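Local coordinates for protein 3-oxosteroid 1-dehydrogenase (Sterolibacterium denitrificans, PDB 7P18) that probably catalyses the FAD-dependent 1,2-dehydrogenation of 3-oxosteroids, giving 3-oxo-Delta(1)-steroids, at residues 496-510 with 522-536. Numbering follows the deposited sequence.
Sequences IGTKGGLLTDKDARV and YCIGNNSASVMGKAY. With FAD (flavin-adenine dinucleotide), chain C.
Lys499 pushes its long side chain into a hollow made by the turns of 530-535, and the ammonium group is held there by backbone oxygens. With CG anti to the backbone N (chi1 -164°) and a bend only at the last torsion, NZ reaches Gly533 O at 2.7 Å, from above the carbonyl plane, and Ala535 O at 2.8 Å; Ser530 OG adds a weak third bond. The lysine's own carbonyl O takes Ser530 N, nearly end-on.

Next along, the backbones close up. Gly501, with no side chain, lies flat against the chain at Asn527-Ala529, its CA 4.0 Å from Ala529 CA, and beside it Leu502 bridges Ser528: Leu502 N donates to Asn527 O (3.2 Å), Ala529 N to Leu502 O (2.9 Å). Leu502 CD1 then sits on Cys523 SG, while Val510 CG2 presses tightly on Cys523 CB from the neighbouring strand at 3.5 Å. Thr504 CG2 rests against Cys523 O and CB. Farther out, Arg509 and Tyr522 form an antiparallel non-hydrogen-bonded pair, flanked by the bond from Cys523 N to Ala508 O; Arg509 CG approaches Tyr522 CE2 (3.5 Å), and Asp507 O meets the ring edge.

At the other end Thr498 O abuts Asn526 CB, and Asn526 grips FAD through its backbone N to O2P and its ND2 to O3'. Ile496 CD1 lies against FAD C1' (3.4 Å) and also borders the edge of the Tyr536 ring, whose OH is hydrogen-bonded to the bound androstadienedione. The contact thus joins strand 521-523, at the margin of the parallel Rossmann-type sheet beside 265-268, to strands 509-511 and 486-502, the latter paired with 320-326; helix 543-559 packs against Tyr522.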
loop_
_atom_site.group_PDB
_atom_site.type_symbol
_atom_site.label_atom_id
_atom_site.label_comp_id
_atom_site.label_asym_id
_atom_site.label_seq_id
_atom_site.Cartn_x
_atom_site.Cartn_y
_atom_site.Cartn_z
ATOM N N ILE A 496 -5.985 -1.776 0.592
ATOM C CA ILE A 496 -5.100 -0.664 0.955
ATOM C C ILE A 496 -5.511 0.586 0.173
ATOM O O ILE A 496 -4.695 1.511 0.064
ATOM C CB ILE A 496 -3.630 -1.104 0.736
ATOM C CG1 ILE A 496 -3.296 -1.428 -0.725
ATOM C CG2 ILE A 496 -3.350 -2.301 1.637
ATOM C CD1 ILE A 496 -1.851 -1.913 -0.946
ATOM N N GLY A 497 -6.768 0.665 -0.235
ATOM C CA GLY A 497 -7.293 1.784 -1.046
ATOM C C GLY A 497 -8.049 1.260 -2.247
ATOM O O GLY A 497 -7.849 0.111 -2.614
ATOM N N THR A 498 -8.882 2.106 -2.871
ATOM C CA THR A 498 -9.478 1.825 -4.178
ATOM C C THR A 498 -8.442 2.104 -5.287
ATOM O O THR A 498 -7.489 2.884 -5.072
ATOM C CB THR A 498 -10.799 2.598 -4.298
ATOM O OG1 THR A 498 -10.487 3.929 -3.886
ATOM C CG2 THR A 498 -11.844 1.973 -3.398
ATOM N N LYS A 499 -8.615 1.462 -6.423
ATOM C CA LYS A 499 -7.646 1.417 -7.550
ATOM C C LYS A 499 -8.123 2.255 -8.741
ATOM O O LYS A 499 -7.279 2.688 -9.564
ATOM C CB LYS A 499 -7.500 -0.045 -7.985
ATOM C CG LYS A 499 -6.303 -0.393 -8.852
ATOM C CD LYS A 499 -6.327 -1.834 -9.361
ATOM C CE LYS A 499 -4.959 -2.434 -9.627
ATOM N NZ LYS A 499 -4.113 -1.579 -10.508
ATOM N N GLY A 500 -9.429 2.444 -8.876
ATOM C CA GLY A 500 -10.042 3.213 -9.964
ATOM C C GLY A 500 -10.204 4.642 -9.540
ATOM O O GLY A 500 -10.015 4.921 -8.388
ATOM N N GLY A 501 -10.545 5.528 -10.468
ATOM C CA GLY A 501 -10.708 6.943 -10.147
ATOM C C GLY A 501 -10.768 7.778 -11.394
ATOM O O GLY A 501 -11.063 7.235 -12.474
ATOM N N LEU A 502 -10.486 9.049 -11.230
ATOM C CA LEU A 502 -10.556 10.029 -12.334
ATOM C C LEU A 502 -9.547 9.633 -13.414
ATOM O O LEU A 502 -8.397 9.335 -13.095
ATOM C CB LEU A 502 -10.264 11.417 -11.779
ATOM C CG LEU A 502 -11.188 11.910 -10.669
ATOM C CD1 LEU A 502 -10.851 13.329 -10.303
ATOM C CD2 LEU A 502 -12.644 11.792 -11.073
ATOM N N LEU A 503 -10.000 9.607 -14.661
ATOM C CA LEU A 503 -9.129 9.320 -15.819
ATOM C C LEU A 503 -8.216 10.520 -16.018
ATOM O O LEU A 503 -8.693 11.689 -15.985
ATOM C CB LEU A 503 -9.976 9.033 -17.057
ATOM C CG LEU A 503 -9.164 8.691 -18.299
ATOM C CD1 LEU A 503 -8.352 7.428 -18.095
ATOM C CD2 LEU A 503 -10.086 8.574 -19.500
ATOM N N THR A 504 -6.928 10.270 -16.180
ATOM C CA THR A 504 -5.932 11.301 -16.480
ATOM C C THR A 504 -5.152 10.932 -17.746
ATOM O O THR A 504 -5.182 9.749 -18.178
ATOM C CB THR A 504 -4.948 11.510 -15.312
ATOM O OG1 THR A 504 -4.235 10.285 -15.040
ATOM C CG2 THR A 504 -5.701 11.972 -14.083
ATOM N N ASP A 505 -4.413 11.906 -18.244
ATOM C CA ASP A 505 -3.443 11.759 -19.352
ATOM C C ASP A 505 -2.054 11.618 -18.741
ATOM O O ASP A 505 -1.920 11.514 -17.499
ATOM C CB ASP A 505 -3.548 12.899 -20.368
ATOM C CG ASP A 505 -3.083 14.256 -19.876
ATOM O OD1 ASP A 505 -2.454 14.319 -18.785
ATOM O OD2 ASP A 505 -3.328 15.264 -20.606
ATOM N N LYS A 506 -1.037 11.615 -19.607
ATOM C CA LYS A 506 0.374 11.356 -19.244
ATOM C C LYS A 506 0.930 12.440 -18.328
ATOM O O LYS A 506 1.957 12.206 -17.709
ATOM C CB LYS A 506 1.210 11.243 -20.522
ATOM C CG LYS A 506 1.307 12.543 -21.300
ATOM C CD LYS A 506 2.252 12.488 -22.463
ATOM C CE LYS A 506 2.255 13.805 -23.202
ATOM N NZ LYS A 506 2.949 13.617 -24.485
ATOM N N ASP A 507 0.287 13.593 -18.244
ATOM C CA ASP A 507 0.747 14.732 -17.424
ATOM C C ASP A 507 -0.189 14.934 -16.219
ATOM O O ASP A 507 -0.153 16.011 -15.592
ATOM C CB ASP A 507 0.868 15.977 -18.299
ATOM C CG ASP A 507 1.990 15.839 -19.318
ATOM O OD1 ASP A 507 3.101 15.510 -18.897
ATOM O OD2 ASP A 507 1.712 16.021 -20.520
ATOM N N ALA A 508 -0.991 13.925 -15.913
ATOM C CA ALA A 508 -1.924 13.861 -14.760
ATOM C C ALA A 508 -3.099 14.820 -14.917
ATOM O O ALA A 508 -3.804 15.083 -13.896
ATOM C CB ALA A 508 -1.159 14.126 -13.497
ATOM N N ARG A 509 -3.382 15.289 -16.137
ATOM C CA ARG A 509 -4.546 16.175 -16.360
ATOM C C ARG A 509 -5.807 15.335 -16.304
ATOM O O ARG A 509 -5.868 14.247 -16.930
ATOM C CB ARG A 509 -4.422 16.901 -17.707
ATOM C CG ARG A 509 -3.296 17.911 -17.693
ATOM C CD ARG A 509 -3.351 18.850 -18.901
ATOM N NE ARG A 509 -3.061 18.129 -20.118
ATOM C CZ ARG A 509 -2.966 18.686 -21.319
ATOM N NH1 ARG A 509 -3.163 19.990 -21.467
ATOM N NH2 ARG A 509 -2.685 17.931 -22.367
ATOM N N VAL A 510 -6.809 15.812 -15.579
ATOM C CA VAL A 510 -8.108 15.115 -15.585
ATOM C C VAL A 510 -8.762 15.256 -16.966
ATOM O O VAL A 510 -8.859 16.390 -17.482
ATOM C CB VAL A 510 -9.007 15.593 -14.434
ATOM C CG1 VAL A 510 -10.371 14.956 -14.504
ATOM C CG2 VAL A 510 -8.334 15.324 -13.097
ATOM N N TYR A 522 -5.613 18.567 -12.149
ATOM C CA TYR A 522 -4.702 17.414 -12.160
ATOM C C TYR A 522 -5.181 16.436 -11.087
ATOM O O TYR A 522 -5.869 16.853 -10.142
ATOM C CB TYR A 522 -3.275 17.873 -11.901
ATOM C CG TYR A 522 -2.758 18.828 -12.951
ATOM C CD1 TYR A 522 -3.114 20.168 -12.944
ATOM C CD2 TYR A 522 -1.947 18.378 -13.989
ATOM C CE1 TYR A 522 -2.680 21.045 -13.940
ATOM C CE2 TYR A 522 -1.481 19.248 -14.967
ATOM C CZ TYR A 522 -1.833 20.590 -14.940
ATOM O OH TYR A 522 -1.351 21.440 -15.910
ATOM N N CYS A 523 -4.765 15.181 -11.197
ATOM C CA CYS A 523 -5.192 14.138 -10.248
ATOM C C CYS A 523 -4.150 13.026 -10.230
ATOM O O CYS A 523 -3.711 12.592 -11.319
ATOM C CB CYS A 523 -6.561 13.626 -10.628
ATOM S SG CYS A 523 -7.228 12.394 -9.470
ATOM N N ILE A 524 -3.760 12.603 -9.026
ATOM C CA ILE A 524 -2.650 11.642 -8.829
ATOM C C ILE A 524 -3.044 10.637 -7.736
ATOM O O ILE A 524 -3.946 10.915 -6.939
ATOM C CB ILE A 524 -1.359 12.398 -8.489
ATOM C CG1 ILE A 524 -1.462 13.073 -7.119
ATOM C CG2 ILE A 524 -0.987 13.401 -9.576
ATOM C CD1 ILE A 524 -0.203 13.696 -6.660
ATOM N N GLY A 525 -2.313 9.540 -7.641
ATOM C CA GLY A 525 -2.521 8.540 -6.588
ATOM C C GLY A 525 -3.864 7.863 -6.704
ATOM O O GLY A 525 -4.394 7.715 -7.829
ATOM N N ASN A 526 -4.398 7.360 -5.593
ATOM C CA ASN A 526 -5.619 6.508 -5.674
ATOM C C ASN A 526 -6.863 7.359 -5.971
ATOM O O ASN A 526 -7.942 6.778 -6.239
ATOM C CB ASN A 526 -5.830 5.681 -4.408
ATOM C CG ASN A 526 -4.746 4.670 -4.133
ATOM O OD1 ASN A 526 -3.852 4.451 -4.974
ATOM N ND2 ASN A 526 -4.838 4.041 -2.954
ATOM N N ASN A 527 -6.737 8.679 -5.947
ATOM C CA ASN A 527 -7.761 9.627 -6.459
ATOM C C ASN A 527 -7.954 9.426 -7.966
ATOM O O ASN A 527 -9.040 9.735 -8.466
ATOM C CB ASN A 527 -7.320 11.044 -6.110
ATOM C CG ASN A 527 -8.404 12.085 -6.011
ATOM O OD1 ASN A 527 -8.191 13.062 -5.310
ATOM N ND2 ASN A 527 -9.507 11.923 -6.716
ATOM N N SER A 528 -6.945 8.887 -8.668
ATOM C CA SER A 528 -6.906 8.714 -10.133
ATOM C C SER A 528 -7.066 7.233 -10.473
ATOM O O SER A 528 -6.700 6.365 -9.684
ATOM C CB SER A 528 -5.615 9.316 -10.724
ATOM O OG SER A 528 -4.493 8.476 -10.474
ATOM N N ALA A 529 -7.574 6.949 -11.651
ATOM C CA ALA A 529 -7.534 5.595 -12.240
ATOM C C ALA A 529 -6.077 5.159 -12.419
ATOM O O ALA A 529 -5.273 5.921 -13.005
ATOM C CB ALA A 529 -8.273 5.578 -13.542
ATOM N N SER A 530 -5.752 3.961 -11.922
ATOM C CA SER A 530 -4.399 3.384 -11.820
ATOM C C SER A 530 -3.739 3.267 -13.197
ATOM O O SER A 530 -4.310 2.611 -14.120
ATOM C CB SER A 530 -4.443 2.027 -11.181
ATOM O OG SER A 530 -3.146 1.461 -11.133
ATOM N N VAL A 531 -2.504 3.761 -13.286
ATOM C CA VAL A 531 -1.660 3.594 -14.508
ATOM C C VAL A 531 -1.339 2.115 -14.674
ATOM O O VAL A 531 -0.891 1.716 -15.742
ATOM C CB VAL A 531 -0.391 4.471 -14.425
ATOM C CG1 VAL A 531 0.602 3.922 -13.388
ATOM C CG2 VAL A 531 0.244 4.613 -15.811
ATOM N N MET A 532 -1.547 1.313 -13.621
ATOM C CA MET A 532 -1.210 -0.114 -13.617
ATOM C C MET A 532 -2.423 -0.961 -14.013
ATOM O O MET A 532 -2.326 -2.201 -13.990
ATOM C CB MET A 532 -0.637 -0.507 -12.251
ATOM C CG MET A 532 0.632 0.266 -11.888
ATOM S SD MET A 532 1.929 0.012 -13.168
ATOM C CE MET A 532 3.214 1.051 -12.472
ATOM N N GLY A 533 -3.502 -0.333 -14.466
ATOM C CA GLY A 533 -4.666 -1.082 -14.968
ATOM C C GLY A 533 -5.292 -1.959 -13.885
ATOM O O GLY A 533 -5.565 -1.460 -12.791
ATOM N N LYS A 534 -5.409 -3.261 -14.144
ATOM C CA LYS A 534 -5.917 -4.229 -13.128
ATOM C C LYS A 534 -4.751 -5.023 -12.536
ATOM O O LYS A 534 -4.945 -6.154 -12.132
ATOM C CB LYS A 534 -6.967 -5.111 -13.790
ATOM C CG LYS A 534 -8.197 -4.361 -14.257
ATOM C CD LYS A 534 -9.149 -5.210 -15.057
ATOM C CE LYS A 534 -10.343 -4.449 -15.567
ATOM N NZ LYS A 534 -11.217 -5.390 -16.303
ATOM N N ALA A 535 -3.561 -4.409 -12.472
ATOM C CA ALA A 535 -2.330 -5.131 -12.101
ATOM C C ALA A 535 -1.578 -4.375 -11.018
ATOM O O ALA A 535 -1.925 -3.248 -10.662
ATOM C CB ALA A 535 -1.486 -5.376 -13.324
ATOM N N TYR A 536 -0.582 -5.043 -10.455
ATOM C CA TYR A 536 0.287 -4.506 -9.400
ATOM C C TYR A 536 1.681 -5.045 -9.691
ATOM O O TYR A 536 1.912 -6.237 -9.520
ATOM C CB TYR A 536 -0.217 -5.012 -8.054
ATOM C CG TYR A 536 0.200 -4.229 -6.852
ATOM C CD1 TYR A 536 1.524 -4.044 -6.488
ATOM C CD2 TYR A 536 -0.784 -3.780 -5.977
ATOM C CE1 TYR A 536 1.864 -3.318 -5.339
ATOM C CE2 TYR A 536 -0.468 -3.098 -4.812
ATOM C CZ TYR A 536 0.857 -2.830 -4.514
ATOM O OH TYR A 536 1.098 -2.120 -3.367
HETATM P PA FAD C . -3.237 8.790 0.914
HETATM O O1A FAD C . -1.825 8.423 1.195
HETATM O O2A FAD C . -4.221 8.043 1.773
HETATM O O5B FAD C . -3.369 10.354 1.132
HETATM C C5B FAD C . -4.655 10.986 0.896
HETATM C C4B FAD C . -4.817 12.096 1.889
HETATM O O4B FAD C . -5.913 12.950 1.462
HETATM C C3B FAD C . -5.145 11.661 3.333
HETATM O O3B FAD C . -4.275 12.289 4.269
HETATM C C2B FAD C . -6.606 12.084 3.508
HETATM O O2B FAD C . -6.965 12.290 4.868
HETATM C C1B FAD C . -6.693 13.293 2.577
HETATM N N9A FAD C . -8.048 13.640 2.147
HETATM C C8A FAD C . -9.112 12.819 1.905
HETATM N N7A FAD C . -10.226 13.491 1.628
HETATM C C5A FAD C . -9.841 14.825 1.648
HETATM C C6A FAD C . -10.547 16.028 1.425
HETATM N N6A FAD C . -11.862 16.098 1.190
HETATM N N1A FAD C . -9.852 17.181 1.528
HETATM C C2A FAD C . -8.547 17.117 1.808
HETATM N N3A FAD C . -7.793 16.055 2.110
HETATM C C4A FAD C . -8.510 14.924 1.979
HETATM N N1 FAD C . 1.710 1.001 -1.676
HETATM C C2 FAD C . 2.933 1.005 -2.255
HETATM O O2 FAD C . 3.072 1.330 -3.448
HETATM N N3 FAD C . 4.036 0.694 -1.566
HETATM C C4 FAD C . 3.985 0.088 -0.328
HETATM O O4 FAD C . 5.034 -0.069 0.288
HETATM C C4X FAD C . 2.722 0.025 0.319
HETATM N N5 FAD C . 2.634 -0.513 1.524
HETATM C C5X FAD C . 1.407 -0.484 2.146
HETATM C C6 FAD C . 1.303 -0.964 3.472
HETATM C C7 FAD C . 0.127 -0.837 4.200
HETATM C C7M FAD C . 0.046 -1.330 5.630
HETATM C C8 FAD C . -0.963 -0.165 3.620
HETATM C C8M FAD C . -2.253 0.016 4.401
HETATM C C9 FAD C . -0.901 0.233 2.300
HETATM C C9A FAD C . 0.288 0.138 1.550
HETATM N N10 FAD C . 0.387 0.553 0.213
HETATM C C10 FAD C . 1.613 0.540 -0.440
HETATM C "C1'" FAD C . -0.725 1.255 -0.438
HETATM C "C2'" FAD C . -0.514 2.780 -0.322
HETATM O "O2'" FAD C . -0.308 3.205 1.025
HETATM C "C3'" FAD C . -1.668 3.592 -0.936
HETATM O "O3'" FAD C . -2.150 2.996 -2.142
HETATM C "C4'" FAD C . -1.255 5.032 -1.153
HETATM O "O4'" FAD C . -0.765 5.537 0.081
HETATM C "C5'" FAD C . -2.363 5.922 -1.675
HETATM O "O5'" FAD C . -1.819 7.255 -1.716
HETATM P P FAD C . -2.774 8.499 -1.973
HETATM O O1P FAD C . -1.848 9.636 -1.907
HETATM O O2P FAD C . -3.687 8.295 -3.097
HETATM O O3P FAD C . -3.692 8.541 -0.618
HETATM O O HOH W 1 -10.212 5.507 -5.862
HETATM O O HOH W 2 -4.993 4.487 -8.544
HETATM O O HOH W 3 -5.951 8.361 -14.239
HETATM O O HOH W 4 -2.330 10.924 -12.998
#